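Local coordinates for hypothetical protein AQ_1575 (Aquifex aeolicus, PDB 1LFP) that belongs to the TACO1 family and probably acts as a cytoplasmic DNA-binding regulator of transcription, at residues 161-166 with 172-177; 110-115 with 228-233. All blocks are in the same frame, centred on the assembly; numbering follows the deposited sequence.

Contact 1 of 2, residues 161-166 with 172-177; sequences AEDVQP and IIYTVP
Gln165 and Ile172 form a hydrogen-bonded pair: Gln165 N donates to Ile172 O at 3.0 Å, and Ile172 N returns a bond to Gln165 O. The short axes of their strands, 163-165 and 172-175, run antiparallel at 170° and approach to 4.9 Å. The next rung is Tyr174 N to Asp163 O, 2.9 Å. Val164 and Ile173 form the non-hydrogen-bonded pair between these rungs; Val164 CA also makes a CA-H...O contact with Ile172 O. Beyond Asp163 the ladder is disturbed by a classic beta bulge: Glu162 and Asp163 both face Tyr174, whose carbonyl oxygen takes a firm bond from Glu162 N (2.9 Å) and a weak one from Asp163 N. The two strands form a beta hairpin, with 163-165 an outermost strand of its antiparallel four-stranded sheet.

Apolar contacts gather on the sheet face carrying Val164 and Ile173, where Val164 CG1 and Ile173 CG1 touch side by side; Ala161 CB also meets Ile173 CG2 at 3.7 Å. Helices 149-159 and 180-188 pack on these residues, through Val164 and Ile173 respectively.

On the other face, Gln165 CG sits between backbone N and carbonyl carbon (chi1 54°), which lays the side chain alongside Ile172, with Gln165 CG 3.6 Å from Ile172 CB and Gln165 NE2 3.5 Å from Ile172 CD1. Gln165 OE1 meets the Tyr174 ring edge in plane, 3.8 Å from Tyr174 CE2, the amide turned 70° against the ring. With an alanine in place of Gln165, the contacts along Ile172 would be lost and that ring edge would probably be left without its amide neighbour. Among charged groups, Asp163 OD1 salt-bridges Lys202, which also makes a cation-pi contact with Tyr174.

Contact 2 of 2, residues 110-115 with 228-233; sequences TSEVRH and LDDVQQ
The carboxylates of Glu112 and Asp230 meet at their oxygens, with planes 58° apart and side chains crossing at about a right angle. Glu112 OE2 and Asp230 OD2 come within 3.2 Å, close but not hydrogen-bonded, two acceptors of like charge. Arg108 NH1, one turn back along the helix from Glu112, forms a salt bridge to each of these oxygens, and its positive charge probably offsets the repulsion. Thr109 OG1 is a further hydrogen-bonding partner of Asp230 OD2. Glu112 CG lies anti to its carbonyl carbon (chi1 -51°), and the chain extends beyond it, which brings the carboxylate up against that of Asp230.

The His115 imidazole takes no part in the contact across to the turn and folds back on its own helix. Ser111 O lies at its edge in the ring plane and accepts from His115 ND1 at 2.6 Å, the donor above the carbonyl plane. The helical bond from His115 N reaches the same oxygen from the opposite face of that plane, so two donors grip it.

One methyl pair carries the apolar contact, Val113 CG2 with Leu228 CD1 at 3.9 Å. Leu228 CD2 lies 4.1 Å from the carboxylate oxygen Glu112 OE1; the Leu228 and Glu112 side chains slide past each other in opposite directions. Val113 also rests on Leu124 of strand 123-124.

Leu228 to Val231 form a type I beta turn, closed by Val231 N to Leu228 O at 2.9 Å. This turn follows helix 212-226 and docks against helix 106-119 at the start of strand 231-239, an inner strand lying between 95-103 and 207-208 in the mixed sheet.

Overall arrangement
Contact 1 and contact 2 lie on opposite sides of the chain's centre, their centres 27 Å apart and their nearest atoms about 8 Å apart, without touching. Helix 106-119 comes first along the chain, then both strands of contact 1, and finally the turn at 228-233. The contacts use separate sheets: contact 1 builds the edge of the antiparallel sheet, whereas contact 2 places a helix beside the start of strand 231-239 in the mixed one. After strand 123-124 the chain builds the antiparallel sheet with its helices, then returns through strand 207-208 and helix 212-226 to the turn; all four segments belong to the second and third domain of TACO1/YebC proteins.

Contact 1 of 2, residues 161-166 with 172-177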
loop_
_atom_site.group_PDB
_atom_site.type_symbol
_atom_site.label_atom_id
_atom_site.label_comp_id
_atom_site.label_asym_id
_atom_site.label_seq_id
_atom_site.Cartn_x
_atom_site.Cartn_y
_atom_site.Cartn_z
ATOM N N ALA A 161 -2.105 6.729 -18.408
ATOM C CA ALA A 161 -1.551 6.839 -17.049
ATOM C C ALA A 161 -0.780 8.108 -16.693
ATOM O O ALA A 161 -0.321 8.863 -17.552
ATOM C CB ALA A 161 -0.672 5.634 -16.756
ATOM N N GLU A 162 -0.612 8.300 -15.394
ATOM C CA GLU A 162 0.080 9.449 -14.844
ATOM C C GLU A 162 1.602 9.217 -14.826
ATOM O O GLU A 162 2.386 10.141 -15.083
ATOM C CB GLU A 162 -0.465 9.694 -13.427
ATOM C CG GLU A 162 0.080 10.904 -12.702
ATOM C CD GLU A 162 -0.467 12.220 -13.223
ATOM O OE1 GLU A 162 0.058 13.262 -12.794
ATOM O OE2 GLU A 162 -1.409 12.225 -14.042
ATOM N N ASP A 163 2.012 7.975 -14.552
ATOM C CA ASP A 163 3.427 7.624 -14.463
ATOM C C ASP A 163 3.619 6.108 -14.482
ATOM O O ASP A 163 2.800 5.366 -13.943
ATOM C CB ASP A 163 3.996 8.181 -13.158
ATOM C CG ASP A 163 5.501 8.129 -13.109
ATOM O OD1 ASP A 163 6.055 8.370 -12.014
ATOM O OD2 ASP A 163 6.125 7.861 -14.162
ATOM N N VAL A 164 4.693 5.633 -15.103
ATOM C CA VAL A 164 4.935 4.192 -15.130
ATOM C C VAL A 164 6.373 3.844 -14.803
ATOM O O VAL A 164 7.306 4.516 -15.238
ATOM C CB VAL A 164 4.615 3.606 -16.495
ATOM C CG1 VAL A 164 3.137 3.796 -16.798
ATOM C CG2 VAL A 164 5.468 4.305 -17.547
ATOM N N GLN A 165 6.555 2.796 -14.023
ATOM C CA GLN A 165 7.904 2.378 -13.696
ATOM C C GLN A 165 8.022 0.860 -13.720
ATOM O O GLN A 165 7.409 0.174 -12.918
ATOM C CB GLN A 165 8.331 2.942 -12.334
ATOM C CG GLN A 165 7.408 2.653 -11.170
ATOM C CD GLN A 165 7.850 3.390 -9.917
ATOM O OE1 GLN A 165 7.804 4.619 -9.862
ATOM N NE2 GLN A 165 8.292 2.642 -8.906
ATOM N N PRO A 166 8.820 0.320 -14.658
ATOM C CA PRO A 166 8.993 -1.133 -14.760
ATOM C C PRO A 166 9.569 -1.688 -13.468
ATOM O O PRO A 166 10.134 -0.943 -12.663
ATOM C CB PRO A 166 9.969 -1.293 -15.928
ATOM C CG PRO A 166 9.827 -0.014 -16.714
ATOM C CD PRO A 166 9.690 1.017 -15.622
ATOM N N ILE A 172 4.705 -0.892 -11.947
ATOM C CA ILE A 172 3.841 0.000 -11.220
ATOM C C ILE A 172 3.266 1.075 -12.114
ATOM O O ILE A 172 3.986 1.730 -12.861
ATOM C CB ILE A 172 4.612 0.685 -10.098
ATOM C CG1 ILE A 172 5.017 -0.356 -9.054
ATOM C CG2 ILE A 172 3.792 1.820 -9.524
ATOM C CD1 ILE A 172 6.034 0.167 -8.043
ATOM N N ILE A 173 1.961 1.294 -11.991
ATOM C CA ILE A 173 1.294 2.300 -12.787
ATOM C C ILE A 173 0.582 3.246 -11.857
ATOM O O ILE A 173 -0.150 2.805 -10.970
ATOM C CB ILE A 173 0.268 1.652 -13.733
ATOM C CG1 ILE A 173 1.017 0.859 -14.811
ATOM C CG2 ILE A 173 -0.629 2.738 -14.384
ATOM C CD1 ILE A 173 0.119 -0.032 -15.664
ATOM N N TYR A 174 0.823 4.548 -12.028
ATOM C CA TYR A 174 0.150 5.527 -11.195
ATOM C C TYR A 174 -0.919 6.208 -11.987
ATOM O O TYR A 174 -0.757 6.427 -13.189
ATOM C CB TYR A 174 1.110 6.610 -10.720
ATOM C CG TYR A 174 2.029 6.162 -9.649
ATOM C CD1 TYR A 174 1.629 6.212 -8.320
ATOM C CD2 TYR A 174 3.308 5.724 -9.935
ATOM C CE1 TYR A 174 2.464 5.851 -7.316
ATOM C CE2 TYR A 174 4.177 5.357 -8.911
ATOM C CZ TYR A 174 3.742 5.428 -7.603
ATOM O OH TYR A 174 4.583 5.118 -6.565
ATOM N N THR A 175 -1.993 6.591 -11.307
ATOM C CA THR A 175 -3.099 7.254 -11.991
ATOM C C THR A 175 -3.617 8.428 -11.171
ATOM O O THR A 175 -3.198 8.617 -10.028
ATOM C CB THR A 175 -4.298 6.288 -12.177
ATOM O OG1 THR A 175 -5.081 6.248 -10.979
ATOM C CG2 THR A 175 -3.796 4.868 -12.479
ATOM N N VAL A 176 -4.514 9.212 -11.780
ATOM C CA VAL A 176 -5.189 10.336 -11.115
ATOM C C VAL A 176 -6.014 9.546 -10.113
ATOM O O VAL A 176 -6.687 8.575 -10.489
ATOM C CB VAL A 176 -6.118 11.083 -12.134
ATOM C CG1 VAL A 176 -7.148 11.933 -11.409
ATOM C CG2 VAL A 176 -5.259 11.929 -13.058
ATOM N N PRO A 177 -6.024 9.951 -8.831
ATOM C CA PRO A 177 -6.803 9.129 -7.893
ATOM C C PRO A 177 -8.263 8.841 -8.251
ATOM O O PRO A 177 -8.732 7.699 -8.126
ATOM C CB PRO A 177 -6.587 9.845 -6.540
ATOM C CG PRO A 177 -6.375 11.290 -6.955
ATOM C CD PRO A 177 -5.541 11.195 -8.203
#

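Contact 2 of 2, residues 110-115 with 228-233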
loop_
_atom_site.group_PDB
_atom_site.type_symbol
_atom_site.label_atom_id
_atom_site.label_comp_id
_atom_site.label_asym_id
_atom_site.label_seq_id
_atom_site.Cartn_x
_atom_site.Cartn_y
_atom_site.Cartn_z
ATOM N N THR A 110 -0.931 4.669 17.509
ATOM C CA THR A 110 -0.016 5.800 17.525
ATOM C C THR A 110 1.209 5.511 18.354
ATOM O O THR A 110 2.347 5.816 17.964
ATOM C CB THR A 110 -0.712 7.074 18.061
ATOM O OG1 THR A 110 -1.786 7.406 17.181
ATOM C CG2 THR A 110 0.269 8.243 18.121
ATOM N N SER A 111 0.995 4.894 19.504
ATOM C CA SER A 111 2.122 4.565 20.346
ATOM C C SER A 111 3.008 3.488 19.692
ATOM O O SER A 111 4.226 3.564 19.732
ATOM C CB SER A 111 1.621 4.135 21.718
ATOM O OG SER A 111 2.683 3.698 22.545
ATOM N N GLU A 112 2.405 2.500 19.059
ATOM C CA GLU A 112 3.218 1.469 18.416
ATOM C C GLU A 112 4.070 2.116 17.325
ATOM O O GLU A 112 5.264 1.807 17.158
ATOM C CB GLU A 112 2.319 0.415 17.763
ATOM C CG GLU A 112 1.233 -0.164 18.663
ATOM C CD GLU A 112 0.233 -1.028 17.895
ATOM O OE1 GLU A 112 0.664 -1.906 17.136
ATOM O OE2 GLU A 112 -0.990 -0.835 18.062
ATOM N N VAL A 113 3.463 3.036 16.593
ATOM C CA VAL A 113 4.162 3.678 15.477
ATOM C C VAL A 113 5.242 4.608 15.986
ATOM O O VAL A 113 6.376 4.591 15.478
ATOM C CB VAL A 113 3.171 4.404 14.566
ATOM C CG1 VAL A 113 3.921 5.277 13.582
ATOM C CG2 VAL A 113 2.331 3.383 13.805
ATOM N N ARG A 114 4.920 5.370 17.031
ATOM C CA ARG A 114 5.881 6.262 17.628
ATOM C C ARG A 114 7.067 5.436 18.095
ATOM O O ARG A 114 8.179 5.809 17.819
ATOM C CB ARG A 114 5.296 7.028 18.818
ATOM C CG ARG A 114 6.217 8.158 19.323
ATOM C CD ARG A 114 5.540 9.007 20.409
ATOM N NE ARG A 114 4.283 9.609 19.949
ATOM C CZ ARG A 114 4.192 10.698 19.183
ATOM N NH1 ARG A 114 5.287 11.338 18.779
ATOM N NH2 ARG A 114 2.995 11.144 18.811
ATOM N N HIS A 115 6.815 4.295 18.765
ATOM C CA HIS A 115 7.908 3.467 19.255
ATOM C C HIS A 115 8.761 3.022 18.101
ATOM O O HIS A 115 9.982 3.077 18.192
ATOM C CB HIS A 115 7.415 2.210 20.008
ATOM C CG HIS A 115 6.962 2.468 21.419
ATOM N ND1 HIS A 115 5.835 3.201 21.719
ATOM C CD2 HIS A 115 7.496 2.106 22.610
ATOM C CE1 HIS A 115 5.693 3.281 23.032
ATOM N NE2 HIS A 115 6.691 2.626 23.597
ATOM N N LEU A 228 3.444 -4.140 11.465
ATOM C CA LEU A 228 2.321 -3.853 12.330
ATOM C C LEU A 228 1.058 -4.222 11.574
ATOM O O LEU A 228 0.871 -3.863 10.389
ATOM C CB LEU A 228 2.286 -2.362 12.716
ATOM C CG LEU A 228 3.536 -1.824 13.413
ATOM C CD1 LEU A 228 3.352 -0.342 13.729
ATOM C CD2 LEU A 228 3.810 -2.619 14.677
ATOM N N ASP A 229 0.209 -4.978 12.258
ATOM C CA ASP A 229 -1.061 -5.422 11.720
ATOM C C ASP A 229 -1.895 -4.211 11.350
ATOM O O ASP A 229 -2.672 -4.240 10.416
ATOM C CB ASP A 229 -1.833 -6.224 12.774
ATOM C CG ASP A 229 -1.448 -7.687 12.800
ATOM O OD1 ASP A 229 -1.782 -8.354 13.801
ATOM O OD2 ASP A 229 -0.820 -8.167 11.827
ATOM N N ASP A 230 -1.740 -3.143 12.111
ATOM C CA ASP A 230 -2.532 -1.931 11.840
ATOM C C ASP A 230 -2.053 -1.201 10.587
ATOM O O ASP A 230 -2.751 -0.340 10.064
ATOM C CB ASP A 230 -2.449 -0.946 13.020
ATOM C CG ASP A 230 -3.119 -1.463 14.297
ATOM O OD1 ASP A 230 -4.061 -2.273 14.216
ATOM O OD2 ASP A 230 -2.715 -1.023 15.401
ATOM N N VAL A 231 -0.854 -1.511 10.098
ATOM C CA VAL A 231 -0.370 -0.780 8.933
ATOM C C VAL A 231 -0.732 -1.419 7.587
ATOM O O VAL A 231 -0.508 -2.608 7.397
ATOM C CB VAL A 231 1.205 -0.597 8.992
ATOM C CG1 VAL A 231 1.674 0.175 7.788
ATOM C CG2 VAL A 231 1.609 0.133 10.301
ATOM N N GLN A 232 -1.293 -0.624 6.675
ATOM C CA GLN A 232 -1.677 -1.084 5.329
ATOM C C GLN A 232 -0.609 -0.694 4.313
ATOM O O GLN A 232 -0.251 -1.479 3.423
ATOM C CB GLN A 232 -2.992 -0.445 4.844
ATOM C CG GLN A 232 -4.277 -0.864 5.563
ATOM C CD GLN A 232 -4.854 -2.197 5.094
ATOM O OE1 GLN A 232 -5.045 -2.454 3.892
ATOM N NE2 GLN A 232 -5.143 -3.041 6.051
ATOM N N GLN A 233 -0.137 0.537 4.420
ATOM C CA GLN A 233 0.851 1.020 3.482
ATOM C C GLN A 233 1.875 1.918 4.102
ATOM O O GLN A 233 1.572 2.712 4.961
ATOM C CB GLN A 233 0.209 1.841 2.379
ATOM C CG GLN A 233 -0.756 1.102 1.433
ATOM C CD GLN A 233 -1.222 2.029 0.323
ATOM O OE1 GLN A 233 -2.424 2.275 0.137
ATOM N NE2 GLN A 233 -0.264 2.567 -0.414
#